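Local coordinates for protein threonine synthase (Brucella melitensis bv. 1, PDB 4F4F) that probably catalyses the pyridoxal-phosphate-dependent conversion of O-phospho-L-homoserine and water to L-threonine and phosphate, the last step of threonine biosynthesis, at residues A[175-180]-A[417-422]; A[283-288]-A[365-370]; A[311-316]-A[389-394]. All coordinates share one frame; numbering follows the deposited sequence.

Contact 1 (A[175-180]-A[417-422]); sequences SPVQQR and PAKFPD
Gln178 reaches from the first turn of helix 176-183 to the backbone of Lys419, and its NE2 donates to Lys419 O over 2.8 Å. The acceptor lies in the plane of the Gln178 amide, and the donor lies in the carbonyl plane on a lone pair of O (C=O...N angle 141°). A glutamine suits this place because it is long enough to bridge from the helix, and the bend at chi2 (77°) turns its amide toward Lys419 O; the same NE2 has a second acceptor in Asp148. Water 1 donates to Lys419 O and is hydrogen-bonded to Ser175 OG at 3.1 Å, which ties the start of the helix to the same carbonyl. NE2 also lies over one face of the Phe420 ring, 4.2 Å from CE1.

The bend at chi2 (-57°) sets Lys419 CD 4.1 Å from Val177 CG1, and bends at chi3 and chi4 carry NZ to its salt bridge with Asp148. The methylenes thus pack on valine while the ammonium keeps its countercharge. This helix-to-loop junction joins the part carrying the five-stranded sheet to that carrying the six-stranded sheet, the PLP site between them, as in fold-type II PLP enzymes.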
# COMPACT_ATOMS: atom_id res chain seq x y z
N SER A 175 -12.92 -14.77 2.96
CA SER A 175 -12.26 -15.74 3.82
C SER A 175 -12.58 -15.47 5.29
O SER A 175 -12.71 -14.30 5.69
CB SER A 175 -10.75 -15.66 3.64
OG SER A 175 -10.39 -15.99 2.30
N PRO A 176 -12.67 -16.53 6.12
CA PRO A 176 -13.02 -16.34 7.53
C PRO A 176 -12.13 -15.36 8.30
O PRO A 176 -12.67 -14.46 8.93
CB PRO A 176 -12.94 -17.76 8.10
CG PRO A 176 -13.43 -18.58 6.94
CD PRO A 176 -12.72 -17.96 5.76
N VAL A 177 -10.81 -15.48 8.21
CA VAL A 177 -9.92 -14.55 8.92
C VAL A 177 -10.17 -13.09 8.49
O VAL A 177 -10.37 -12.19 9.32
CB VAL A 177 -8.41 -14.89 8.70
CG1 VAL A 177 -7.51 -13.79 9.24
CG2 VAL A 177 -8.03 -16.22 9.35
N GLN A 178 -10.18 -12.88 7.18
CA GLN A 178 -10.38 -11.55 6.63
C GLN A 178 -11.72 -10.96 7.06
O GLN A 178 -11.78 -9.79 7.45
CB GLN A 178 -10.25 -11.57 5.09
CG GLN A 178 -8.80 -11.58 4.59
CD GLN A 178 -8.12 -12.93 4.69
OE1 GLN A 178 -8.70 -13.90 5.20
NE2 GLN A 178 -6.87 -13.01 4.21
N GLN A 179 -12.79 -11.75 7.00
CA GLN A 179 -14.09 -11.22 7.40
C GLN A 179 -14.14 -10.81 8.89
O GLN A 179 -14.69 -9.74 9.24
CB GLN A 179 -15.24 -12.19 7.08
CG GLN A 179 -16.61 -11.55 7.34
CD GLN A 179 -17.77 -12.45 6.96
OE1 GLN A 179 -18.11 -12.56 5.79
NE2 GLN A 179 -18.38 -13.09 7.95
N ARG A 180 -13.57 -11.64 9.74
CA ARG A 180 -13.58 -11.36 11.17
C ARG A 180 -12.83 -10.07 11.49
O ARG A 180 -13.26 -9.32 12.34
CB ARG A 180 -13.00 -12.53 11.94
CG ARG A 180 -13.90 -13.74 11.90
CD ARG A 180 -13.54 -14.74 12.97
NE ARG A 180 -14.61 -14.87 13.96
CZ ARG A 180 -15.67 -15.67 13.85
NH1 ARG A 180 -16.60 -15.69 14.81
NH2 ARG A 180 -15.83 -16.45 12.78
N PRO A 417 2.06 -15.40 6.91
CA PRO A 417 1.51 -16.63 6.33
C PRO A 417 0.09 -17.03 6.77
O PRO A 417 -0.63 -17.61 5.97
CB PRO A 417 2.53 -17.72 6.72
CG PRO A 417 3.50 -17.10 7.65
CD PRO A 417 3.41 -15.61 7.48
N ALA A 418 -0.32 -16.69 7.98
CA ALA A 418 -1.66 -17.02 8.44
C ALA A 418 -2.78 -16.27 7.72
O ALA A 418 -3.93 -16.65 7.87
CB ALA A 418 -1.80 -16.83 9.96
N LYS A 419 -2.46 -15.24 6.94
CA LYS A 419 -3.43 -14.53 6.12
C LYS A 419 -3.82 -15.30 4.86
O LYS A 419 -4.84 -14.99 4.24
CB LYS A 419 -2.92 -13.13 5.71
CG LYS A 419 -3.10 -12.02 6.73
CD LYS A 419 -4.59 -11.87 7.10
CE LYS A 419 -5.11 -10.44 7.18
NZ LYS A 419 -4.78 -9.53 6.07
N PHE A 420 -3.00 -16.28 4.47
CA PHE A 420 -3.24 -17.06 3.24
C PHE A 420 -2.90 -18.51 3.52
O PHE A 420 -2.03 -19.09 2.87
CB PHE A 420 -2.42 -16.46 2.09
CG PHE A 420 -2.84 -15.04 1.78
CD1 PHE A 420 -4.01 -14.80 1.09
CD2 PHE A 420 -2.14 -13.97 2.31
CE1 PHE A 420 -4.45 -13.51 0.86
CE2 PHE A 420 -2.56 -12.68 2.09
CZ PHE A 420 -3.72 -12.44 1.37
N PRO A 421 -3.59 -19.11 4.50
CA PRO A 421 -3.25 -20.43 4.97
C PRO A 421 -3.42 -21.53 3.90
O PRO A 421 -2.65 -22.48 3.91
CB PRO A 421 -4.22 -20.65 6.13
CG PRO A 421 -5.43 -19.85 5.76
CD PRO A 421 -4.87 -18.64 5.08
N ASP A 422 -4.39 -21.39 2.99
CA ASP A 422 -4.63 -22.45 1.98
C ASP A 422 -3.41 -22.65 1.08
O ASP A 422 -2.96 -23.79 0.82
CB ASP A 422 -5.84 -22.13 1.08
CG ASP A 422 -7.18 -22.27 1.78
OD1 ASP A 422 -7.22 -22.74 2.93
OD2 ASP A 422 -8.20 -21.92 1.15
O HOH W 1 -7.34 -15.57 2.91

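Contact 2 (A[283-288]-A[365-370]); sequences IATNDN and AGRSTV
Ile283, Ala284 and Thr285 pair in parallel with Ala365, Gly366 and Arg367, the two short strand segments running 19° apart. Gly366 stands at the centre of the ladder: its N donates to Ile283 O (2.9 Å), and its O accepts from Thr285 N. Two residues on, Ser368 N donates to Thr285 O at 2.9 Å, carrying the pairing past the end of the strands.

Ile283, Thr285, Ala365 and Arg367 have their side chains on one face. There Ile283 CB meets Ala365 CB at 4.0 Å, and both residues rest on Leu295 of helix 290-297, a place that suits aliphatic side chains. Thr285 OG1 donates to Asn286 O on a lone pair in the carbonyl plane, which fixes the hydroxyl beside Arg367 CG (3.5 Å). With CG anti to the backbone N (chi1 -170°), Arg367 also brings that carbon to 3.2 Å from Asn286 O, and NH1 reaches Asp287 O through water 4.

Beyond the strands Asp287 faces the start of helix 370-384. Its OD1 touches Thr369 CA and CG2, while water 2 links OD1 to Val370 N, and water 3 donates to both OD2 and Ser368 O. An acidic residue suits a helix N-terminus, where it probably gains from the dipole.

Asn286 shapes the exit from the strand: its OD1 accepts from Asn288 N (2.8 Å), closing an Asx turn, and also from Asn288 ND2, while its ND2 donates to Ser310. On the other face, Ala284 packs against Ile394 and Val398 of helix 390-402. Such parallel pairing at a sheet edge, with helices on both faces, is characteristic of an open alpha/beta sheet.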
# COMPACT_ATOMS: atom_id res chain seq x y z
N ILE A 283 10.93 -5.15 -9.00
CA ILE A 283 9.50 -5.35 -9.01
C ILE A 283 9.26 -6.84 -9.10
O ILE A 283 9.77 -7.49 -10.04
CB ILE A 283 8.85 -4.67 -10.26
CG1 ILE A 283 9.17 -3.15 -10.33
CG2 ILE A 283 7.35 -4.97 -10.31
CD1 ILE A 283 9.11 -2.51 -11.72
N ALA A 284 8.50 -7.41 -8.18
CA ALA A 284 8.18 -8.84 -8.23
C ALA A 284 6.67 -9.01 -8.47
O ALA A 284 5.86 -8.48 -7.70
CB ALA A 284 8.61 -9.54 -6.94
N THR A 285 6.31 -9.73 -9.53
CA THR A 285 4.93 -9.85 -9.93
C THR A 285 4.53 -11.33 -9.88
O THR A 285 5.39 -12.23 -9.90
CB THR A 285 4.69 -9.33 -11.38
OG1 THR A 285 5.05 -10.37 -12.34
CG2 THR A 285 5.48 -8.02 -11.63
N ASN A 286 3.23 -11.56 -9.82
CA ASN A 286 2.67 -12.87 -10.10
C ASN A 286 2.40 -13.03 -11.60
O ASN A 286 2.93 -12.24 -12.41
CB ASN A 286 1.48 -13.19 -9.14
CG ASN A 286 0.21 -12.38 -9.39
OD1 ASN A 286 -0.10 -11.95 -10.51
ND2 ASN A 286 -0.58 -12.21 -8.33
N ASP A 287 1.63 -14.05 -12.00
CA ASP A 287 1.26 -14.27 -13.41
C ASP A 287 0.63 -13.04 -14.09
O ASP A 287 0.66 -12.92 -15.31
CB ASP A 287 0.29 -15.47 -13.53
CG ASP A 287 0.84 -16.72 -12.85
OD1 ASP A 287 1.62 -17.44 -13.49
OD2 ASP A 287 0.55 -16.93 -11.66
N ASN A 288 0.06 -12.14 -13.31
CA ASN A 288 -0.39 -10.85 -13.83
C ASN A 288 0.82 -9.93 -13.90
O ASN A 288 1.14 -9.20 -12.95
CB ASN A 288 -1.48 -10.29 -12.94
CG ASN A 288 -2.68 -11.21 -12.89
OD1 ASN A 288 -3.50 -11.20 -13.79
ND2 ASN A 288 -2.78 -12.02 -11.84
N ALA A 365 12.51 -6.23 -13.02
CA ALA A 365 11.25 -6.91 -12.77
C ALA A 365 11.36 -8.37 -13.05
O ALA A 365 12.08 -8.80 -13.97
CB ALA A 365 10.17 -6.32 -13.65
N GLY A 366 10.66 -9.16 -12.25
CA GLY A 366 10.50 -10.57 -12.57
C GLY A 366 9.16 -11.06 -12.07
O GLY A 366 8.43 -10.34 -11.35
N ARG A 367 8.88 -12.29 -12.44
CA ARG A 367 7.61 -12.92 -12.23
C ARG A 367 7.81 -14.25 -11.51
O ARG A 367 8.85 -14.88 -11.65
CB ARG A 367 7.01 -13.17 -13.60
CG ARG A 367 5.58 -13.62 -13.61
CD ARG A 367 5.18 -14.08 -15.01
NE ARG A 367 5.93 -15.27 -15.42
CZ ARG A 367 5.80 -15.88 -16.60
NH1 ARG A 367 4.91 -15.45 -17.49
NH2 ARG A 367 6.53 -16.95 -16.87
N SER A 368 6.79 -14.67 -10.78
CA SER A 368 6.77 -16.02 -10.16
C SER A 368 5.38 -16.63 -10.38
O SER A 368 4.37 -16.03 -9.99
CB SER A 368 7.07 -15.95 -8.67
OG SER A 368 7.09 -17.24 -8.05
N THR A 369 5.33 -17.78 -11.03
CA THR A 369 4.07 -18.51 -11.23
C THR A 369 3.62 -19.14 -9.91
O THR A 369 4.38 -19.20 -8.93
CB THR A 369 4.26 -19.65 -12.24
OG1 THR A 369 5.22 -20.58 -11.72
CG2 THR A 369 4.73 -19.11 -13.62
N VAL A 370 2.40 -19.66 -9.91
CA VAL A 370 1.87 -20.33 -8.73
C VAL A 370 2.79 -21.46 -8.27
O VAL A 370 3.09 -21.55 -7.11
CB VAL A 370 0.42 -20.83 -8.97
CG1 VAL A 370 0.03 -21.89 -7.95
CG2 VAL A 370 -0.55 -19.64 -8.98
O HOH W 2 0.81 -20.02 -12.18
O HOH W 3 1.79 -16.58 -9.10
O HOH W 4 2.38 -14.42 -16.90

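Contact 3 (A[311-316]-A[389-394]); sequences PSMDIQ and DPHSAI. With PLP (pyridoxal-5'-phosphate), chain C.
Two hydrogen bonds, one at each ring nitrogen, hold the His391 imidazole. Its NE2 accepts from Ser312 N at 3.1 Å, the donor lying 5° out of the ring plane, while ND1 donates almost straight (173°) to the syn lone pair of Asp389 OD1, 2.8 Å away. Histidine suits this place because one ring nitrogen can accept while the other donates. Asp389 is held as the N-cap of helix 390-402: Ser392 N and OG both donate to OD2, and His391 N adds a weak bond to OD1.

Met313 SD lies at the edge of the imidazole, 3.8 Å from His391 CD2, and the chain bends at chi3 (53°) so that CE meets Ile394 CG2, tip to tip.

Packing contacts join these residues to the cofactor, itself hydrogen-bonded by Gly260 N, Asn261 N and Thr414 OG1. PLP C2A sits over one face of the His391 ring, offset toward its rim, with PLP N1 3.7 Å from His391 CD2. Ser312 CB approaches PLP C3 at 3.3 Å, and Met313 CG lies 3.7 Å from PLP C6.

The loop between strand 299-301 and helix 321-328 thus joins the first turn of helix 390-402, against which helices 370-384 and 421-428 pack.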
# COMPACT_ATOMS: atom_id res chain seq x y z
N PRO A 311 -3.48 -13.09 -4.29
CA PRO A 311 -4.58 -12.27 -4.82
C PRO A 311 -4.40 -10.76 -4.67
O PRO A 311 -4.94 -10.01 -5.48
CB PRO A 311 -5.80 -12.73 -4.01
CG PRO A 311 -5.23 -13.25 -2.74
CD PRO A 311 -3.96 -13.95 -3.19
N SER A 312 -3.65 -10.29 -3.67
CA SER A 312 -3.43 -8.83 -3.55
C SER A 312 -2.55 -8.24 -4.68
O SER A 312 -2.41 -7.03 -4.81
CB SER A 312 -2.83 -8.47 -2.19
OG SER A 312 -3.66 -8.94 -1.12
N MET A 313 -1.95 -9.11 -5.49
CA MET A 313 -1.17 -8.70 -6.63
C MET A 313 -1.85 -9.08 -7.96
O MET A 313 -1.26 -8.96 -9.03
CB MET A 313 0.24 -9.29 -6.52
CG MET A 313 1.04 -8.71 -5.37
SD MET A 313 2.42 -9.78 -4.88
CE MET A 313 3.27 -10.04 -6.44
N ASP A 314 -3.10 -9.51 -7.89
CA ASP A 314 -3.84 -9.88 -9.09
C ASP A 314 -4.38 -8.60 -9.73
O ASP A 314 -5.55 -8.25 -9.58
CB ASP A 314 -4.95 -10.87 -8.75
CG ASP A 314 -4.42 -12.31 -8.51
OD1 ASP A 314 -3.23 -12.59 -8.73
OD2 ASP A 314 -5.23 -13.18 -8.11
N ILE A 315 -3.49 -7.89 -10.43
CA ILE A 315 -3.81 -6.59 -11.05
C ILE A 315 -3.86 -6.68 -12.55
O ILE A 315 -3.03 -7.38 -13.16
CB ILE A 315 -2.79 -5.48 -10.69
CG1 ILE A 315 -1.33 -5.91 -11.02
CG2 ILE A 315 -2.94 -5.07 -9.24
CD1 ILE A 315 -0.35 -4.76 -11.31
N GLN A 316 -4.80 -5.95 -13.15
CA GLN A 316 -4.82 -5.75 -14.61
C GLN A 316 -3.91 -4.57 -14.99
O GLN A 316 -3.13 -4.65 -15.93
CB GLN A 316 -6.25 -5.51 -15.09
CG GLN A 316 -6.34 -5.47 -16.61
CD GLN A 316 -7.74 -5.71 -17.13
OE1 GLN A 316 -8.65 -4.91 -16.89
NE2 GLN A 316 -7.92 -6.81 -17.83
N ASP A 389 4.41 -16.36 3.39
CA ASP A 389 3.15 -16.30 2.67
C ASP A 389 3.48 -16.26 1.15
O ASP A 389 4.65 -16.07 0.75
CB ASP A 389 2.30 -15.09 3.14
CG ASP A 389 2.22 -13.99 2.11
OD1 ASP A 389 1.17 -13.86 1.46
OD2 ASP A 389 3.22 -13.26 1.93
N PRO A 390 2.47 -16.41 0.30
CA PRO A 390 2.74 -16.45 -1.16
C PRO A 390 3.23 -15.13 -1.77
O PRO A 390 4.15 -15.16 -2.57
CB PRO A 390 1.40 -16.87 -1.77
CG PRO A 390 0.40 -16.85 -0.67
CD PRO A 390 1.10 -16.83 0.63
N HIS A 391 2.66 -14.00 -1.37
CA HIS A 391 3.11 -12.72 -1.88
C HIS A 391 4.60 -12.53 -1.55
O HIS A 391 5.41 -12.15 -2.41
CB HIS A 391 2.30 -11.55 -1.30
CG HIS A 391 0.80 -11.68 -1.46
ND1 HIS A 391 0.02 -12.42 -0.63
CD2 HIS A 391 -0.07 -11.10 -2.38
CE1 HIS A 391 -1.26 -12.30 -0.99
NE2 HIS A 391 -1.31 -11.51 -2.08
N SER A 392 4.96 -12.78 -0.30
CA SER A 392 6.33 -12.63 0.15
C SER A 392 7.28 -13.61 -0.53
O SER A 392 8.41 -13.26 -0.87
CB SER A 392 6.41 -12.80 1.65
OG SER A 392 5.49 -11.94 2.32
N ALA A 393 6.80 -14.83 -0.77
CA ALA A 393 7.59 -15.81 -1.47
C ALA A 393 7.87 -15.38 -2.91
O ALA A 393 8.94 -15.67 -3.43
CB ALA A 393 6.93 -17.18 -1.42
N ILE A 394 6.90 -14.73 -3.56
CA ILE A 394 7.15 -14.11 -4.86
C ILE A 394 8.34 -13.19 -4.80
O ILE A 394 9.26 -13.29 -5.61
CB ILE A 394 5.89 -13.42 -5.44
CG1 ILE A 394 4.86 -14.52 -5.78
CG2 ILE A 394 6.23 -12.59 -6.69
CD1 ILE A 394 3.48 -14.07 -6.26
N1 PLP C . 1.42 -7.97 -1.09
C2 PLP C . 0.34 -7.89 -0.22
C2A PLP C . 0.12 -8.87 0.92
C3 PLP C . -0.65 -6.79 -0.37
O3 PLP C . -1.71 -6.71 0.51
C4 PLP C . -0.42 -5.82 -1.50
C4A PLP C . -1.33 -4.66 -1.77
C5 PLP C . 0.77 -5.99 -2.38
C6 PLP C . 1.64 -7.07 -2.10
C5A PLP C . 1.03 -4.97 -3.50
O4P PLP C . 1.29 -3.58 -3.03
P PLP C . 1.38 -2.24 -3.97
O1P PLP C . 2.35 -2.59 -5.08
O2P PLP C . -0.05 -2.04 -4.45
O3P PLP C . 1.85 -1.08 -3.11

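Along the chain the first segments come in the order 175-180, 283-288, 311-316 and their partners in the order 365-370, 389-394, 417-422, so contact 1 encloses the other two, which interlock. Contacts 2 and 3 are close, with centres about 8 Å apart, and are joined by packing of Ala284 O on Met313 CE; helix 390-402, which begins in contact 3, covers one face of the strand pair of contact 2. Contact 1 lies about 14 Å from contact 3 between centres, and Phe420 packs on His391 there. Contact 2 marks the edge of the six-stranded sheet, contact 3 touches the cofactor, and contact 1 joins the part carrying the five-stranded sheet to this side of the PLP pocket.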